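Cellulase (Rhodothermus marinus, PDB 3B7M) catalyses the endo-hydrolysis of beta-1,4-glucosidic bonds in cellulose, being an engineered family 12 endoglucanase with a beta-jelly-roll fold. Local coordinates at residues A[59-73]-A[185-199]. Numbering follows the deposited sequence.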
# COMPACT_ATOMS: atom_id res chain seq x y z
N TYR A 59 1.97 -8.49 -4.12
CA TYR A 59 1.59 -7.09 -3.97
C TYR A 59 2.43 -6.25 -4.92
O TYR A 59 3.39 -5.57 -4.49
CB TYR A 59 1.77 -6.66 -2.50
CG TYR A 59 1.44 -5.19 -2.19
CD1 TYR A 59 0.23 -4.61 -2.58
CD2 TYR A 59 2.33 -4.41 -1.45
CE1 TYR A 59 -0.07 -3.27 -2.26
CE2 TYR A 59 2.05 -3.08 -1.13
CZ TYR A 59 0.85 -2.52 -1.54
OH TYR A 59 0.58 -1.21 -1.23
N PRO A 60 2.12 -6.30 -6.24
CA PRO A 60 2.88 -5.45 -7.16
C PRO A 60 2.55 -4.01 -6.80
O PRO A 60 1.39 -3.71 -6.49
CB PRO A 60 2.29 -5.80 -8.53
CG PRO A 60 0.88 -6.32 -8.22
CD PRO A 60 1.06 -7.08 -6.93
N ASN A 61 3.55 -3.14 -6.78
CA ASN A 61 3.35 -1.83 -6.18
C ASN A 61 4.28 -0.76 -6.71
O ASN A 61 5.31 -1.06 -7.31
CB ASN A 61 3.49 -1.92 -4.65
CG ASN A 61 4.91 -2.17 -4.20
OD1 ASN A 61 5.64 -1.23 -3.92
ND2 ASN A 61 5.31 -3.44 -4.14
N ILE A 62 3.90 0.49 -6.51
CA ILE A 62 4.81 1.61 -6.73
C ILE A 62 5.13 2.23 -5.37
O ILE A 62 4.23 2.43 -4.54
CB ILE A 62 4.24 2.64 -7.74
CG1 ILE A 62 5.22 3.81 -7.95
CG2 ILE A 62 2.82 3.09 -7.34
CD1 ILE A 62 4.94 4.64 -9.23
N GLN A 63 6.41 2.52 -5.14
CA GLN A 63 6.88 2.92 -3.81
C GLN A 63 7.64 4.23 -3.86
O GLN A 63 8.42 4.45 -4.79
CB GLN A 63 7.82 1.82 -3.25
CG GLN A 63 8.42 2.18 -1.91
CD GLN A 63 9.52 1.23 -1.45
OE1 GLN A 63 9.30 0.39 -0.59
NE2 GLN A 63 10.72 1.39 -2.01
N PHE A 64 7.40 5.09 -2.87
CA PHE A 64 8.23 6.25 -2.59
C PHE A 64 8.96 5.97 -1.28
O PHE A 64 8.32 5.81 -0.23
CB PHE A 64 7.38 7.54 -2.48
CG PHE A 64 8.18 8.78 -2.09
CD1 PHE A 64 9.17 9.28 -2.93
CD2 PHE A 64 7.90 9.45 -0.89
CE1 PHE A 64 9.90 10.43 -2.57
CE2 PHE A 64 8.63 10.60 -0.52
CZ PHE A 64 9.64 11.09 -1.36
N ALA A 65 10.29 5.86 -1.36
CA ALA A 65 11.12 5.70 -0.16
C ALA A 65 11.45 7.10 0.31
O ALA A 65 11.84 7.95 -0.50
CB ALA A 65 12.37 4.92 -0.48
N ILE A 66 11.25 7.37 1.60
CA ILE A 66 11.57 8.69 2.15
C ILE A 66 13.09 8.91 2.00
O ILE A 66 13.88 8.07 2.41
CB ILE A 66 11.08 8.86 3.62
CG1 ILE A 66 9.60 8.45 3.78
CG2 ILE A 66 11.32 10.28 4.14
CD1 ILE A 66 8.58 9.24 2.99
N PRO A 67 13.49 10.03 1.38
CA PRO A 67 14.89 10.26 1.04
C PRO A 67 15.79 10.48 2.26
O PRO A 67 16.90 9.94 2.30
CB PRO A 67 14.86 11.52 0.16
CG PRO A 67 13.43 11.77 -0.15
CD PRO A 67 12.64 11.16 0.95
N GLN A 68 15.32 11.26 3.24
CA GLN A 68 16.05 11.49 4.50
C GLN A 68 15.17 11.11 5.69
O GLN A 68 13.98 11.39 5.67
CB GLN A 68 16.53 12.94 4.60
CG GLN A 68 17.61 13.32 3.56
CD GLN A 68 18.32 14.66 3.84
OE1 GLN A 68 18.02 15.35 4.83
NE2 GLN A 68 19.26 15.02 2.97
N PRO A 69 15.75 10.48 6.74
CA PRO A 69 14.97 9.94 7.86
C PRO A 69 14.06 10.99 8.47
O PRO A 69 14.49 12.12 8.68
CB PRO A 69 16.04 9.55 8.88
CG PRO A 69 17.27 9.27 8.06
CD PRO A 69 17.20 10.26 6.93
N ARG A 70 12.80 10.65 8.74
CA ARG A 70 11.89 11.62 9.32
C ARG A 70 10.90 10.99 10.29
O ARG A 70 10.18 10.05 9.95
CB ARG A 70 11.17 12.43 8.22
CG ARG A 70 10.95 13.90 8.60
CD ARG A 70 11.17 14.86 7.42
NE ARG A 70 12.59 15.05 7.10
CZ ARG A 70 13.08 15.98 6.28
NH1 ARG A 70 12.27 16.84 5.66
NH2 ARG A 70 14.39 16.05 6.06
N ARG A 71 10.91 11.52 11.51
CA ARG A 71 10.01 11.06 12.57
C ARG A 71 8.59 11.54 12.32
O ARG A 71 8.38 12.62 11.75
CB ARG A 71 10.51 11.54 13.93
CG ARG A 71 11.75 10.84 14.42
CD ARG A 71 12.10 11.24 15.83
NE ARG A 71 12.87 10.19 16.50
CZ ARG A 71 14.15 10.29 16.83
NH1 ARG A 71 14.82 11.41 16.59
NH2 ARG A 71 14.77 9.28 17.43
N VAL A 72 7.61 10.74 12.75
CA VAL A 72 6.20 11.08 12.55
C VAL A 72 5.91 12.47 13.13
O VAL A 72 5.27 13.30 12.49
CB VAL A 72 5.27 10.01 13.15
CG1 VAL A 72 3.83 10.49 13.20
CG2 VAL A 72 5.37 8.72 12.35
N GLN A 73 6.45 12.74 14.32
CA GLN A 73 6.29 14.05 14.96
C GLN A 73 6.92 15.22 14.19
O GLN A 73 6.62 16.37 14.48
CB GLN A 73 6.85 14.00 16.40
CG GLN A 73 8.37 13.86 16.50
CD GLN A 73 8.84 13.52 17.90
OE1 GLN A 73 10.03 13.62 18.20
NE2 GLN A 73 7.91 13.11 18.77
N ARG A 185 3.81 5.32 17.44
CA ARG A 185 4.49 6.26 18.30
C ARG A 185 4.98 7.44 17.47
O ARG A 185 5.47 7.25 16.36
CB ARG A 185 5.66 5.58 19.02
CG ARG A 185 5.26 4.85 20.31
CD ARG A 185 5.78 5.64 21.52
NE ARG A 185 4.95 5.47 22.71
CZ ARG A 185 4.01 6.34 23.08
NH1 ARG A 185 3.77 7.42 22.36
NH2 ARG A 185 3.30 6.11 24.19
N PRO A 186 4.85 8.67 18.01
CA PRO A 186 5.28 9.92 17.36
C PRO A 186 6.77 9.95 17.03
O PRO A 186 7.17 10.62 16.08
CB PRO A 186 4.98 10.99 18.41
CG PRO A 186 4.00 10.39 19.30
CD PRO A 186 4.27 8.93 19.34
N GLU A 187 7.58 9.23 17.81
CA GLU A 187 9.03 9.14 17.61
C GLU A 187 9.44 8.14 16.53
O GLU A 187 10.61 8.10 16.15
CB GLU A 187 9.74 8.74 18.91
CG GLU A 187 9.40 9.59 20.11
CD GLU A 187 8.24 9.03 20.90
OE1 GLU A 187 7.96 7.81 20.77
OE2 GLU A 187 7.63 9.81 21.67
N TRP A 188 8.51 7.32 16.06
CA TRP A 188 8.83 6.38 14.99
C TRP A 188 9.08 7.11 13.68
O TRP A 188 8.54 8.19 13.45
CB TRP A 188 7.74 5.32 14.83
CG TRP A 188 7.65 4.38 16.00
CD1 TRP A 188 8.48 4.34 17.09
CD2 TRP A 188 6.69 3.33 16.19
NE1 TRP A 188 8.08 3.34 17.94
CE2 TRP A 188 6.99 2.71 17.41
CE3 TRP A 188 5.60 2.87 15.44
CZ2 TRP A 188 6.24 1.64 17.91
CZ3 TRP A 188 4.85 1.81 15.93
CH2 TRP A 188 5.18 1.20 17.16
N TYR A 189 9.92 6.52 12.84
CA TYR A 189 10.23 7.09 11.54
C TYR A 189 9.26 6.56 10.50
O TYR A 189 8.91 5.38 10.52
CB TYR A 189 11.66 6.70 11.13
CG TYR A 189 12.74 7.30 11.99
CD1 TYR A 189 13.07 6.73 13.23
CD2 TYR A 189 13.43 8.43 11.59
CE1 TYR A 189 14.06 7.27 14.03
CE2 TYR A 189 14.43 8.98 12.39
CZ TYR A 189 14.73 8.40 13.61
OH TYR A 189 15.71 8.94 14.40
N LEU A 190 8.85 7.44 9.59
CA LEU A 190 8.13 7.07 8.38
C LEU A 190 9.14 6.66 7.32
O LEU A 190 9.93 7.49 6.86
CB LEU A 190 7.30 8.27 7.89
CG LEU A 190 6.57 8.20 6.55
CD1 LEU A 190 5.71 6.98 6.43
CD2 LEU A 190 5.72 9.44 6.37
N LEU A 191 9.12 5.40 6.92
CA LEU A 191 10.12 4.85 6.00
C LEU A 191 9.75 4.92 4.52
O LEU A 191 10.57 5.28 3.67
CB LEU A 191 10.44 3.40 6.38
CG LEU A 191 11.10 3.12 7.74
CD1 LEU A 191 11.43 1.65 7.83
CD2 LEU A 191 12.35 3.96 7.95
N SER A 192 8.51 4.54 4.21
CA SER A 192 8.07 4.50 2.82
C SER A 192 6.56 4.55 2.68
O SER A 192 5.82 4.25 3.63
CB SER A 192 8.60 3.23 2.14
OG SER A 192 8.20 2.08 2.86
N VAL A 193 6.13 4.92 1.48
CA VAL A 193 4.72 4.93 1.12
C VAL A 193 4.61 4.17 -0.18
O VAL A 193 5.26 4.54 -1.17
CB VAL A 193 4.19 6.36 0.88
CG1 VAL A 193 2.76 6.31 0.32
CG2 VAL A 193 4.26 7.20 2.17
N GLN A 194 3.78 3.13 -0.18
CA GLN A 194 3.55 2.33 -1.39
C GLN A 194 2.07 2.28 -1.69
O GLN A 194 1.26 2.39 -0.78
CB GLN A 194 3.99 0.89 -1.16
CG GLN A 194 5.27 0.70 -0.41
CD GLN A 194 5.60 -0.76 -0.25
OE1 GLN A 194 4.82 -1.52 0.29
NE2 GLN A 194 6.76 -1.15 -0.73
N THR A 195 1.72 2.09 -2.96
CA THR A 195 0.37 1.67 -3.29
C THR A 195 0.42 0.62 -4.41
O THR A 195 1.37 0.58 -5.19
CB THR A 195 -0.53 2.84 -3.69
OG1 THR A 195 -1.90 2.44 -3.55
CG2 THR A 195 -0.25 3.28 -5.15
N GLY A 196 -0.62 -0.21 -4.48
CA GLY A 196 -0.74 -1.23 -5.50
C GLY A 196 -1.87 -2.18 -5.15
O GLY A 196 -2.83 -1.78 -4.50
N PHE A 197 -1.75 -3.43 -5.59
CA PHE A 197 -2.81 -4.38 -5.46
C PHE A 197 -2.32 -5.61 -4.72
O PHE A 197 -1.35 -6.23 -5.13
CB PHE A 197 -3.37 -4.74 -6.84
CG PHE A 197 -3.70 -3.54 -7.70
CD1 PHE A 197 -4.91 -2.89 -7.57
CD2 PHE A 197 -2.78 -3.05 -8.61
CE1 PHE A 197 -5.22 -1.78 -8.35
CE2 PHE A 197 -3.07 -1.93 -9.39
CZ PHE A 197 -4.29 -1.29 -9.26
N GLU A 198 -2.97 -5.95 -3.61
CA GLU A 198 -2.72 -7.23 -2.94
C GLU A 198 -3.54 -8.28 -3.69
O GLU A 198 -4.77 -8.18 -3.74
CB GLU A 198 -3.16 -7.18 -1.47
CG GLU A 198 -2.29 -6.31 -0.58
CD GLU A 198 -2.45 -6.64 0.91
OE1 GLU A 198 -3.60 -6.68 1.41
OE2 GLU A 198 -1.41 -6.86 1.57
N LEU A 199 -2.85 -9.23 -4.32
CA LEU A 199 -3.49 -10.26 -5.14
C LEU A 199 -3.67 -11.56 -4.37
O LEU A 199 -2.75 -12.05 -3.72
CB LEU A 199 -2.70 -10.51 -6.43
CG LEU A 199 -2.48 -9.30 -7.33
CD1 LEU A 199 -1.77 -9.69 -8.62
CD2 LEU A 199 -3.83 -8.60 -7.65
O HOH W 1 13.35 5.08 3.89
O HOH W 2 12.64 8.07 7.28
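Tyr59 turns its ring edge toward Phe197 O and Glu198 N, with CD1 3.6 Å from CG of Glu198, while its OH bonds to the carbonyl of Ala95 on the neighbouring strand 91-101. Strand 61-65 runs antiparallel to strand 189-199 (175°), and a textbook exchange of backbone hydrogen bonds extends from Pro60 O to Ile66 N; Phe64 N to Val193 O, at 2.8 Å, is nearly straight. Side chains sort by face: Ile62 CG2 meets Thr195 CG2 on the side packed against strand 207-215, whereas Gln63 and Gln194 lie side by side on the other. There Gln194 NE2 donates to Gln63 OE1 (3.0 Å) from above the carbonyl plane, a bent bond. With CG turned anti to its carbonyl carbon (chi1 -72°) and the chain extended to NE, Arg71 passes CG over the face of the Tyr189 ring (3.9 Å to the centroid), a CH-pi contact, and brings NE in plane to a lone pair of Glu187 O (3.1 Å). An alanine here would lack CG and NE, and is likely to leave the Tyr189 ring without its CH-pi partner and Glu187 O without this donor. Beyond it, Gln73 N bonds to Pro186 O (2.8 Å) in the turn from Arg185 to Trp188. Backbone bonds thus join both the jelly-roll strands and the loop to the turn, where the Arg71 side chain adds a hydrogen bond and a CH-pi contact.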